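Local coordinates for protein SM80.1 Vicilin (Solanum melongena, PDB 5VF5) that probably serves as a 7S seed storage globulin built on two cupin barrels, and binds a copper ion and a sodium ion in the crystal, at residues S21-S26 and Q178-K183; D29-P34 and V51-L56; E55-S60 and N117-V122. One frame throughout, in Å; residues are numbered along the deposited sequence. Where two conformers were deposited one is given.

Contact 1. Residues S21-S26 and Q178-K183; sequences SRFRAS and QGAIIK. With NA (sodium ion), chain B.
Phe23 and Ala180 meet face-on: the methyl CB of Ala180 stands 3.6 Å from the centroid of the Phe23 ring and only 6° off the ring normal, the geometry of a CH-pi contact. Followed outward from CB, the Phe23 side chain first turns CG into the position between its own backbone N and carbonyl carbon (chi1 47°). The ring then lies flat under Ala180, its six atoms all at similar distances from that methyl, with CZ the closest at 3.7 Å. CE1, still under the methyl, also meets Ile181, whose CD1 lies at the ring edge, near its plane, 3.8 Å away. The two side chains cross at about a right angle. Ile181 also touches Ala25, where the CB atoms of the two residues are 3.9 Å apart.

Water does the polar bridging between the segments. One molecule donates to Arg24 O and accepts from Ala180 N, both at 2.8 Å. Another is held by three backbone atoms, accepting from Ser26 N and donating to Gln178 O and Ile181 O, so it ties the two segments together. On the far side of this loop, Ala25 O binds the sodium ion at 2.4 Å. Three waters and Gly28 O complete the observed shell, and one of those waters also accepts from Ala25 N.

The contact thus sets the loop between strands 20-21 and 28-32 against the start of strand 181-183, an outermost strand of its five-stranded sheet. Phe23 and Ile181 both reach Met62 of strand 60-65, while Phe23 leans on Phe30 of strand 28-32 and Ile181 on Leu56 of strand 49-56.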
loop_
_atom_site.group_PDB
_atom_site.type_symbol
_atom_site.label_atom_id
_atom_site.label_comp_id
_atom_site.label_asym_id
_atom_site.label_seq_id
_atom_site.Cartn_x
_atom_site.Cartn_y
_atom_site.Cartn_z
ATOM N N SER A 21 -0.372 -11.079 11.922
ATOM C CA SER A 21 -1.023 -10.211 12.913
ATOM C C SER A 21 -0.050 -9.841 14.012
ATOM O O SER A 21 0.625 -10.698 14.573
ATOM C CB SER A 21 -2.253 -10.810 13.649
ATOM O OG SER A 21 -3.261 -11.101 12.788
ATOM N N ARG A 22 -0.012 -8.566 14.351
ATOM C CA ARG A 22 0.829 -8.080 15.436
ATOM C C ARG A 22 0.225 -8.249 16.830
ATOM O O ARG A 22 0.922 -8.194 17.834
ATOM C CB ARG A 22 1.232 -6.632 15.197
ATOM C CG ARG A 22 2.361 -6.507 14.150
ATOM C CD ARG A 22 3.728 -6.747 14.828
ATOM N NE ARG A 22 4.921 -6.663 13.980
ATOM C CZ ARG A 22 5.644 -5.564 13.716
ATOM N NH1 ARG A 22 5.286 -4.365 14.149
ATOM N NH2 ARG A 22 6.710 -5.666 12.931
ATOM N N PHE A 23 -1.071 -8.473 16.868
ATOM C CA PHE A 23 -1.791 -8.688 18.130
ATOM C C PHE A 23 -3.077 -9.428 17.842
ATOM O O PHE A 23 -3.516 -9.507 16.684
ATOM C CB PHE A 23 -2.047 -7.377 18.870
ATOM C CG PHE A 23 -2.601 -6.245 18.011
ATOM C CD1 PHE A 23 -3.887 -6.301 17.495
ATOM C CD2 PHE A 23 -1.841 -5.123 17.729
ATOM C CE1 PHE A 23 -4.408 -5.283 16.732
ATOM C CE2 PHE A 23 -2.356 -4.110 16.944
ATOM C CZ PHE A 23 -3.651 -4.177 16.482
ATOM N N ARG A 24 -3.699 -9.924 18.912
ATOM C CA ARG A 24 -4.987 -10.583 18.830
ATOM C C ARG A 24 -6.040 -9.625 19.302
ATOM O O ARG A 24 -6.120 -9.340 20.495
ATOM C CB ARG A 24 -4.992 -11.806 19.749
ATOM C CG ARG A 24 -3.871 -12.775 19.539
ATOM C CD ARG A 24 -4.027 -13.478 18.205
ATOM N NE ARG A 24 -3.053 -14.563 18.089
ATOM C CZ ARG A 24 -2.133 -14.676 17.135
ATOM N NH1 ARG A 24 -2.046 -13.793 16.135
ATOM N NH2 ARG A 24 -1.306 -15.706 17.165
ATOM N N ALA A 25 -6.810 -9.075 18.366
ATOM C CA ALA A 25 -7.814 -8.091 18.695
ATOM C C ALA A 25 -9.202 -8.571 18.327
ATOM O O ALA A 25 -9.418 -9.148 17.259
ATOM C CB ALA A 25 -7.551 -6.766 17.975
ATOM N N SER A 26 -10.172 -8.280 19.172
ATOM C CA SER A 26 -11.526 -8.701 18.895
ATOM C C SER A 26 -12.159 -7.959 17.733
ATOM O O SER A 26 -12.924 -8.574 16.941
ATOM C CB SER A 26 -12.375 -8.564 20.156
ATOM O OG SER A 26 -12.410 -7.197 20.595
ATOM N N GLN A 178 -8.689 -5.773 27.266
ATOM C CA GLN A 178 -9.552 -6.140 26.152
ATOM C C GLN A 178 -8.832 -6.184 24.800
ATOM O O GLN A 178 -9.403 -6.657 23.847
ATOM C CB GLN A 178 -10.727 -5.162 26.062
ATOM C CG GLN A 178 -11.534 -4.996 27.340
ATOM C CD GLN A 178 -12.461 -3.793 27.271
ATOM O OE1 GLN A 178 -13.641 -3.983 27.025
ATOM N NE2 GLN A 178 -11.909 -2.514 27.417
ATOM N N GLY A 179 -7.605 -5.659 24.722
ATOM C CA GLY A 179 -6.818 -5.690 23.511
ATOM C C GLY A 179 -6.846 -4.395 22.725
ATOM O O GLY A 179 -7.391 -3.397 23.182
ATOM N N ALA A 180 -6.189 -4.413 21.562
ATOM C CA ALA A 180 -5.804 -3.159 20.898
ATOM C C ALA A 180 -6.906 -2.532 20.047
ATOM O O ALA A 180 -6.804 -1.361 19.694
ATOM C CB ALA A 180 -4.588 -3.399 20.015
ATOM N N ILE A 181 -7.896 -3.314 19.622
ATOM C CA ILE A 181 -9.022 -2.824 18.850
ATOM C C ILE A 181 -10.290 -3.380 19.467
ATOM O O ILE A 181 -10.483 -4.617 19.537
ATOM C CB ILE A 181 -8.968 -3.191 17.341
ATOM C CG1 ILE A 181 -7.576 -2.877 16.735
ATOM C CG2 ILE A 181 -10.079 -2.469 16.601
ATOM C CD1 ILE A 181 -7.399 -3.366 15.304
ATOM N N ILE A 182 -11.125 -2.481 19.971
ATOM C CA ILE A 182 -12.217 -2.836 20.862
ATOM C C ILE A 182 -13.509 -2.169 20.413
ATOM O O ILE A 182 -13.528 -1.289 19.505
ATOM C CB ILE A 182 -11.861 -2.460 22.326
ATOM C CG1 ILE A 182 -11.717 -0.955 22.508
ATOM C CG2 ILE A 182 -10.664 -3.236 22.826
ATOM C CD1 ILE A 182 -11.562 -0.515 23.956
ATOM N N LYS A 183 -14.603 -2.525 21.078
ATOM C CA LYS A 183 -15.878 -1.889 20.785
ATOM C C LYS A 183 -15.859 -0.411 21.152
ATOM O O LYS A 183 -15.364 -0.056 22.182
ATOM C CB LYS A 183 -16.987 -2.603 21.569
ATOM C CG LYS A 183 -18.374 -2.107 21.284
ATOM C CD LYS A 183 -19.338 -2.962 22.061
ATOM C CE LYS A 183 -20.704 -3.137 21.387
ATOM N NZ LYS A 183 -21.335 -4.362 21.773
HETATM NA NA NA B . -8.949 -9.848 15.068
HETATM O O HOH W 1 -6.566 -9.899 15.531
HETATM O O HOH W 2 -4.929 -6.898 21.003
HETATM O O HOH W 3 -9.169 -6.392 21.109
HETATM O O HOH W 4 -12.398 -6.603 23.228
HETATM O O HOH W 5 -11.397 -10.047 14.973
HETATM O O HOH W 6 -8.987 -10.579 12.841
#

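Contact 2. Residues D29-P34 and V51-L56; sequences DFRILP and VSVIEL
Asp29 to Ile32 pair with Ser52 to Glu55 as antiparallel strands, their axes 4.7 Å apart and 171° from one another, with Asp29–Glu55 and Arg31–Val53 as hydrogen-bonded pairs and Phe30–Ile54 and Ile32–Ser52 as non-hydrogen-bonded pairs. Beyond the last pair, Leu33 N still donates to Val51 O at 3.0 Å, extending the ladder past the strand end.

The side chains of Phe30, Ile32, Ser52 and Ile54 share one face of the sheet. With its CG anti to the backbone N (chi1 173°), Phe30 swings its ring across toward the partner strand. There CE1 comes to 3.4 Å from Ser52 OG, which in the conformer described sits at the ring edge, and CD1 packs 3.7 Å from CG1 of Ile54. At the end of the ladder Leu33 and Val51 run side by side in the same direction, CD2 of Leu33 against CG2 of Val51.

Asp29, Arg31, Val53 and Glu55 occupy the other face, where Arg31 is the centre of a salt-bridge network. Its end-on grip takes both Glu55 oxygens, NH1 to OE2 at 2.6 Å and NH2 to OE1 at 3.0 Å. The two flat groups are not coplanar, however: their planes stand 84° apart, and both nitrogens approach from above the carboxylate plane. NH2 makes a further bond of 3.0 Å to Asp29 OD2, met on the anti side of that carboxylate, while Asp29 OD1 is held by Ser21.

One guanidinium therefore bridges two acidic groups on neighbouring strands. Its positive charge would be expected to ease the repulsion between Asp29 OD2 and Glu55 OE1, 4.9 Å apart, and the three bonds together restrain the rotation of the arginine end.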
loop_
_atom_site.group_PDB
_atom_site.type_symbol
_atom_site.label_atom_id
_atom_site.label_comp_id
_atom_site.label_asym_id
_atom_site.label_seq_id
_atom_site.Cartn_x
_atom_site.Cartn_y
_atom_site.Cartn_z
ATOM N N ASP A 29 -7.933 -6.051 13.071
ATOM C CA ASP A 29 -6.622 -6.648 12.952
ATOM C C ASP A 29 -5.630 -5.632 12.414
ATOM O O ASP A 29 -5.995 -4.666 11.741
ATOM C CB ASP A 29 -6.679 -7.859 12.036
ATOM C CG ASP A 29 -5.457 -8.799 12.203
ATOM O OD1 ASP A 29 -4.747 -8.809 13.251
ATOM O OD2 ASP A 29 -5.236 -9.545 11.253
ATOM N N PHE A 30 -4.381 -5.871 12.725
ATOM C CA PHE A 30 -3.244 -5.167 12.150
ATOM C C PHE A 30 -2.263 -6.246 11.779
ATOM O O PHE A 30 -1.763 -6.944 12.688
ATOM C CB PHE A 30 -2.609 -4.209 13.161
ATOM C CG PHE A 30 -1.321 -3.580 12.688
ATOM C CD1 PHE A 30 -1.230 -2.992 11.447
ATOM C CD2 PHE A 30 -0.176 -3.633 13.487
ATOM C CE1 PHE A 30 -0.052 -2.388 11.026
ATOM C CE2 PHE A 30 1.009 -3.066 13.066
ATOM C CZ PHE A 30 1.074 -2.455 11.816
ATOM N N ARG A 31 -1.997 -6.402 10.484
ATOM C CA ARG A 31 -1.094 -7.428 10.021
ATOM C C ARG A 31 -0.078 -6.863 9.098
ATOM O O ARG A 31 -0.389 -5.990 8.292
ATOM C CB ARG A 31 -1.804 -8.603 9.408
ATOM C CG ARG A 31 -2.788 -8.376 8.346
ATOM C CD ARG A 31 -3.565 -9.707 8.205
ATOM N NE ARG A 31 -4.519 -9.499 7.180
ATOM C CZ ARG A 31 -5.748 -9.069 7.349
ATOM N NH1 ARG A 31 -6.487 -8.893 6.281
ATOM N NH2 ARG A 31 -6.273 -8.885 8.570
ATOM N N ILE A 32 1.145 -7.335 9.205
ATOM C CA ILE A 32 2.275 -6.761 8.520
ATOM C C ILE A 32 3.033 -7.850 7.787
ATOM O O ILE A 32 3.247 -8.967 8.267
ATOM C CB ILE A 32 3.186 -5.999 9.491
ATOM C CG1 ILE A 32 4.307 -5.223 8.789
ATOM C CG2 ILE A 32 3.717 -6.871 10.584
ATOM C CD1 ILE A 32 5.000 -4.214 9.721
ATOM N N LEU A 33 3.425 -7.540 6.566
ATOM C CA LEU A 33 4.232 -8.468 5.777
ATOM C C LEU A 33 5.639 -8.511 6.380
ATOM O O LEU A 33 6.108 -7.502 6.915
ATOM C CB LEU A 33 4.288 -7.956 4.351
ATOM C CG LEU A 33 4.621 -8.864 3.240
ATOM C CD1 LEU A 33 3.682 -10.098 3.188
ATOM C CD2 LEU A 33 4.525 -8.079 1.939
ATOM N N PRO A 34 6.332 -9.669 6.306
ATOM C CA PRO A 34 7.723 -9.675 6.714
ATOM C C PRO A 34 8.600 -8.692 5.948
ATOM O O PRO A 34 8.204 -8.226 4.864
ATOM C CB PRO A 34 8.158 -11.118 6.472
ATOM C CG PRO A 34 6.886 -11.896 6.541
ATOM C CD PRO A 34 5.857 -10.993 5.899
ATOM N N VAL A 51 4.949 -3.180 4.329
ATOM C CA VAL A 51 3.548 -2.949 4.073
ATOM C C VAL A 51 2.695 -3.694 5.046
ATOM O O VAL A 51 3.067 -4.789 5.504
ATOM C CB VAL A 51 3.081 -3.195 2.608
ATOM C CG1 VAL A 51 3.722 -2.199 1.656
ATOM C CG2 VAL A 51 3.303 -4.605 2.167
ATOM N N SER A 52 1.545 -3.125 5.357
ATOM C CA SER A 52 0.632 -3.714 6.340
ATOM C C SER A 52 -0.806 -3.368 5.988
ATOM O O SER A 52 -1.078 -2.518 5.117
ATOM C CB SER A 52 0.991 -3.216 7.753
ATOM O OG SER A 52 0.905 -1.795 7.824
ATOM N N VAL A 53 -1.708 -3.999 6.704
ATOM C CA VAL A 53 -3.133 -3.751 6.588
ATOM C C VAL A 53 -3.697 -3.533 7.996
ATOM O O VAL A 53 -3.307 -4.224 8.921
ATOM C CB VAL A 53 -3.899 -4.881 5.835
ATOM C CG1 VAL A 53 -5.412 -4.684 5.897
ATOM C CG2 VAL A 53 -3.461 -4.954 4.387
ATOM N N ILE A 54 -4.549 -2.504 8.131
ATOM C CA ILE A 54 -5.352 -2.284 9.315
ATOM C C ILE A 54 -6.799 -2.495 8.920
ATOM O O ILE A 54 -7.277 -1.887 7.959
ATOM C CB ILE A 54 -5.184 -0.848 9.869
ATOM C CG1 ILE A 54 -3.710 -0.555 10.168
ATOM C CG2 ILE A 54 -6.078 -0.676 11.096
ATOM C CD1 ILE A 54 -3.403 0.887 10.511
ATOM N N GLU A 55 -7.513 -3.303 9.695
ATOM C CA GLU A 55 -8.927 -3.585 9.506
ATOM C C GLU A 55 -9.654 -3.276 10.802
ATOM O O GLU A 55 -9.231 -3.736 11.868
ATOM C CB GLU A 55 -9.134 -5.069 9.247
ATOM C CG GLU A 55 -8.527 -5.568 7.998
ATOM C CD GLU A 55 -8.814 -7.045 7.763
ATOM O OE1 GLU A 55 -9.114 -7.818 8.720
ATOM O OE2 GLU A 55 -8.662 -7.444 6.603
ATOM N N LEU A 56 -10.684 -2.438 10.731
ATOM C CA LEU A 56 -11.541 -2.159 11.885
ATOM C C LEU A 56 -12.950 -2.661 11.530
ATOM O O LEU A 56 -13.547 -2.225 10.544
ATOM C CB LEU A 56 -11.582 -0.657 12.244
ATOM C CG LEU A 56 -10.594 -0.209 13.331
ATOM C CD1 LEU A 56 -9.174 -0.372 12.859
ATOM C CD2 LEU A 56 -10.858 1.220 13.796
HETATM O O HOH W 7 6.994 -5.721 4.099
#

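Contact 3. Residues E55-S60 and N117-V122; sequences ELEPQS and NEKFFV
A cupin-barrel sheet has its strands 49-56 and 120-128 joined here in antiparallel fashion, at the end of the sheet where 49-56 runs out into a loop and 120-128 begins. Leu56 and Phe120 form the hydrogen-bonded pair: Leu56 N donates to Phe120 O at 2.8 Å, and Phe120 N returns a bond of 2.9 Å to Leu56 O, both lying in the carbonyl plane of their acceptor. Their side chains share a face, with Leu56 CB at the edge of the Phe120 ring.

On the other face Glu55 lies alongside Phe121. In the conformer described, Glu55 OE2, engaged by Arg31, is 3.2 Å from Phe121 CE2, and the carboxylate and ring planes are 54° apart.

Past the strands, Pro58 CG rests 3.6 Å from Asn117 O. The chain then turns through Gln59 and Ser60, both facing Asn113 in a G1 beta bulge; in the copy given, Ser60 OG donates to Glu57 O.

Glu57 bends at chi2 (-75°), which brings its carboxylate back beside the extended Lys119 chain. The charged atoms Glu57 OE2 and Lys119 NZ stay 4.0 Å apart, beyond a salt bridge, but one water joins them, donating to Glu57 OE2 and accepting from Lys119 NZ at 2.6 Å.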
loop_
_atom_site.group_PDB
_atom_site.type_symbol
_atom_site.label_atom_id
_atom_site.label_comp_id
_atom_site.label_asym_id
_atom_site.label_seq_id
_atom_site.Cartn_x
_atom_site.Cartn_y
_atom_site.Cartn_z
ATOM N N GLU A 55 -7.513 -3.303 9.695
ATOM C CA GLU A 55 -8.927 -3.585 9.506
ATOM C C GLU A 55 -9.654 -3.276 10.802
ATOM O O GLU A 55 -9.231 -3.736 11.868
ATOM C CB GLU A 55 -9.134 -5.069 9.247
ATOM C CG GLU A 55 -8.527 -5.568 7.998
ATOM C CD GLU A 55 -8.814 -7.045 7.763
ATOM O OE1 GLU A 55 -9.114 -7.818 8.720
ATOM O OE2 GLU A 55 -8.662 -7.444 6.603
ATOM N N LEU A 56 -10.684 -2.438 10.731
ATOM C CA LEU A 56 -11.541 -2.159 11.885
ATOM C C LEU A 56 -12.950 -2.661 11.530
ATOM O O LEU A 56 -13.547 -2.225 10.544
ATOM C CB LEU A 56 -11.582 -0.657 12.244
ATOM C CG LEU A 56 -10.594 -0.209 13.331
ATOM C CD1 LEU A 56 -9.174 -0.372 12.859
ATOM C CD2 LEU A 56 -10.858 1.220 13.796
ATOM N N GLU A 57 -13.494 -3.493 12.396
ATOM C CA GLU A 57 -14.917 -3.841 12.316
ATOM C C GLU A 57 -15.787 -2.617 12.548
ATOM O O GLU A 57 -15.335 -1.603 13.071
ATOM C CB GLU A 57 -15.222 -4.888 13.384
ATOM C CG GLU A 57 -14.558 -6.259 13.185
ATOM C CD GLU A 57 -15.168 -7.125 12.111
ATOM O OE1 GLU A 57 -16.151 -6.710 11.473
ATOM O OE2 GLU A 57 -14.637 -8.241 11.917
ATOM N N PRO A 58 -17.059 -2.692 12.142
ATOM C CA PRO A 58 -17.963 -1.601 12.502
ATOM C C PRO A 58 -17.943 -1.281 14.011
ATOM O O PRO A 58 -17.731 -2.159 14.843
ATOM C CB PRO A 58 -19.344 -2.142 12.105
ATOM C CG PRO A 58 -19.120 -3.355 11.363
ATOM C CD PRO A 58 -17.714 -3.756 11.380
ATOM N N GLN A 59 -18.126 -0.012 14.329
ATOM C CA GLN A 59 -18.292 0.463 15.737
ATOM C C GLN A 59 -17.102 -0.022 16.574
ATOM O O GLN A 59 -17.271 -0.685 17.602
ATOM C CB GLN A 59 -19.632 0.012 16.331
ATOM C CG GLN A 59 -20.819 0.551 15.575
ATOM C CD GLN A 59 -22.159 0.029 16.061
ATOM O OE1 GLN A 59 -22.250 -0.985 16.769
ATOM N NE2 GLN A 59 -23.217 0.696 15.627
ATOM N N SER A 60 -15.899 0.316 16.108
ATOM C CA SER A 60 -14.674 -0.143 16.744
ATOM C C SER A 60 -13.662 0.996 16.895
ATOM O O SER A 60 -13.745 2.036 16.223
ATOM C CB SER A 60 -14.093 -1.313 15.962
ATOM O OG SER A 60 -13.451 -0.841 14.848
ATOM N N ASN A 117 -22.134 -0.938 9.914
ATOM C CA ASN A 117 -22.129 -2.142 9.083
ATOM C C ASN A 117 -20.873 -2.427 8.267
ATOM O O ASN A 117 -20.561 -3.577 8.060
ATOM C CB ASN A 117 -23.334 -2.105 8.114
ATOM C CG ASN A 117 -24.671 -2.224 8.818
ATOM O OD1 ASN A 117 -25.508 -1.326 8.714
ATOM N ND2 ASN A 117 -24.887 -3.336 9.530
ATOM N N GLU A 118 -20.192 -1.392 7.792
ATOM C CA GLU A 118 -19.089 -1.534 6.837
ATOM C C GLU A 118 -17.738 -1.555 7.574
ATOM O O GLU A 118 -17.476 -0.695 8.400
ATOM C CB GLU A 118 -19.099 -0.358 5.851
ATOM C CG GLU A 118 -18.159 -0.527 4.657
ATOM C CD GLU A 118 -18.374 0.474 3.511
ATOM O OE1 GLU A 118 -19.021 1.536 3.726
ATOM O OE2 GLU A 118 -17.885 0.195 2.380
ATOM N N LYS A 119 -16.894 -2.523 7.259
ATOM C CA LYS A 119 -15.514 -2.520 7.757
ATOM C C LYS A 119 -14.714 -1.364 7.153
ATOM O O LYS A 119 -14.995 -0.904 6.036
ATOM C CB LYS A 119 -14.837 -3.844 7.460
ATOM C CG LYS A 119 -15.492 -5.036 8.102
ATOM C CD LYS A 119 -14.735 -6.308 7.732
ATOM C CE LYS A 119 -15.521 -7.531 8.112
ATOM N NZ LYS A 119 -14.727 -8.782 7.939
ATOM N N PHE A 120 -13.704 -0.916 7.906
ATOM C CA PHE A 120 -12.742 0.121 7.477
ATOM C C PHE A 120 -11.400 -0.530 7.272
ATOM O O PHE A 120 -10.900 -1.173 8.196
ATOM C CB PHE A 120 -12.683 1.173 8.584
ATOM C CG PHE A 120 -11.666 2.270 8.400
ATOM C CD1 PHE A 120 -11.699 3.117 7.297
ATOM C CD2 PHE A 120 -10.697 2.505 9.381
ATOM C CE1 PHE A 120 -10.771 4.145 7.170
ATOM C CE2 PHE A 120 -9.792 3.522 9.254
ATOM C CZ PHE A 120 -9.840 4.362 8.164
ATOM N N PHE A 121 -10.850 -0.429 6.052
ATOM C CA PHE A 121 -9.653 -1.141 5.666
ATOM C C PHE A 121 -8.634 -0.118 5.153
ATOM O O PHE A 121 -8.967 0.695 4.241
ATOM C CB PHE A 121 -10.046 -2.156 4.599
ATOM C CG PHE A 121 -8.976 -3.130 4.226
ATOM C CD1 PHE A 121 -7.857 -2.725 3.493
ATOM C CD2 PHE A 121 -9.113 -4.465 4.549
ATOM C CE1 PHE A 121 -6.883 -3.630 3.132
ATOM C CE2 PHE A 121 -8.133 -5.377 4.177
ATOM C CZ PHE A 121 -7.026 -4.953 3.469
ATOM N N VAL A 122 -7.414 -0.164 5.704
ATOM C CA VAL A 122 -6.331 0.741 5.316
ATOM C C VAL A 122 -5.141 -0.102 4.882
ATOM O O VAL A 122 -4.750 -1.038 5.600
ATOM C CB VAL A 122 -5.913 1.655 6.499
ATOM C CG1 VAL A 122 -4.884 2.699 6.096
ATOM C CG2 VAL A 122 -7.142 2.332 7.116
HETATM O O HOH W 8 -15.585 -10.015 10.011
#

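Overall arrangement
From the N terminus, the chain first passes through 21-26, whose partner 178-183 arrives only 152 residues later, so contact 1 closes the longest loop and the other two nest within it. Contact 2 closes a short loop, pairing 29-34 with 51-56. Contact 3 begins where that ends, sharing Glu55 and Leu56, and returns at 117-122. Strand 49-56 is thus the centre of three neighbouring strands, 28-32, 49-56 and 120-128, with Ile54 O bonded to Val122 N. Contact 1 joins this sheet to the five-stranded one: Arg22 N bonds to Phe30 O, while Ile181 packs on Leu56.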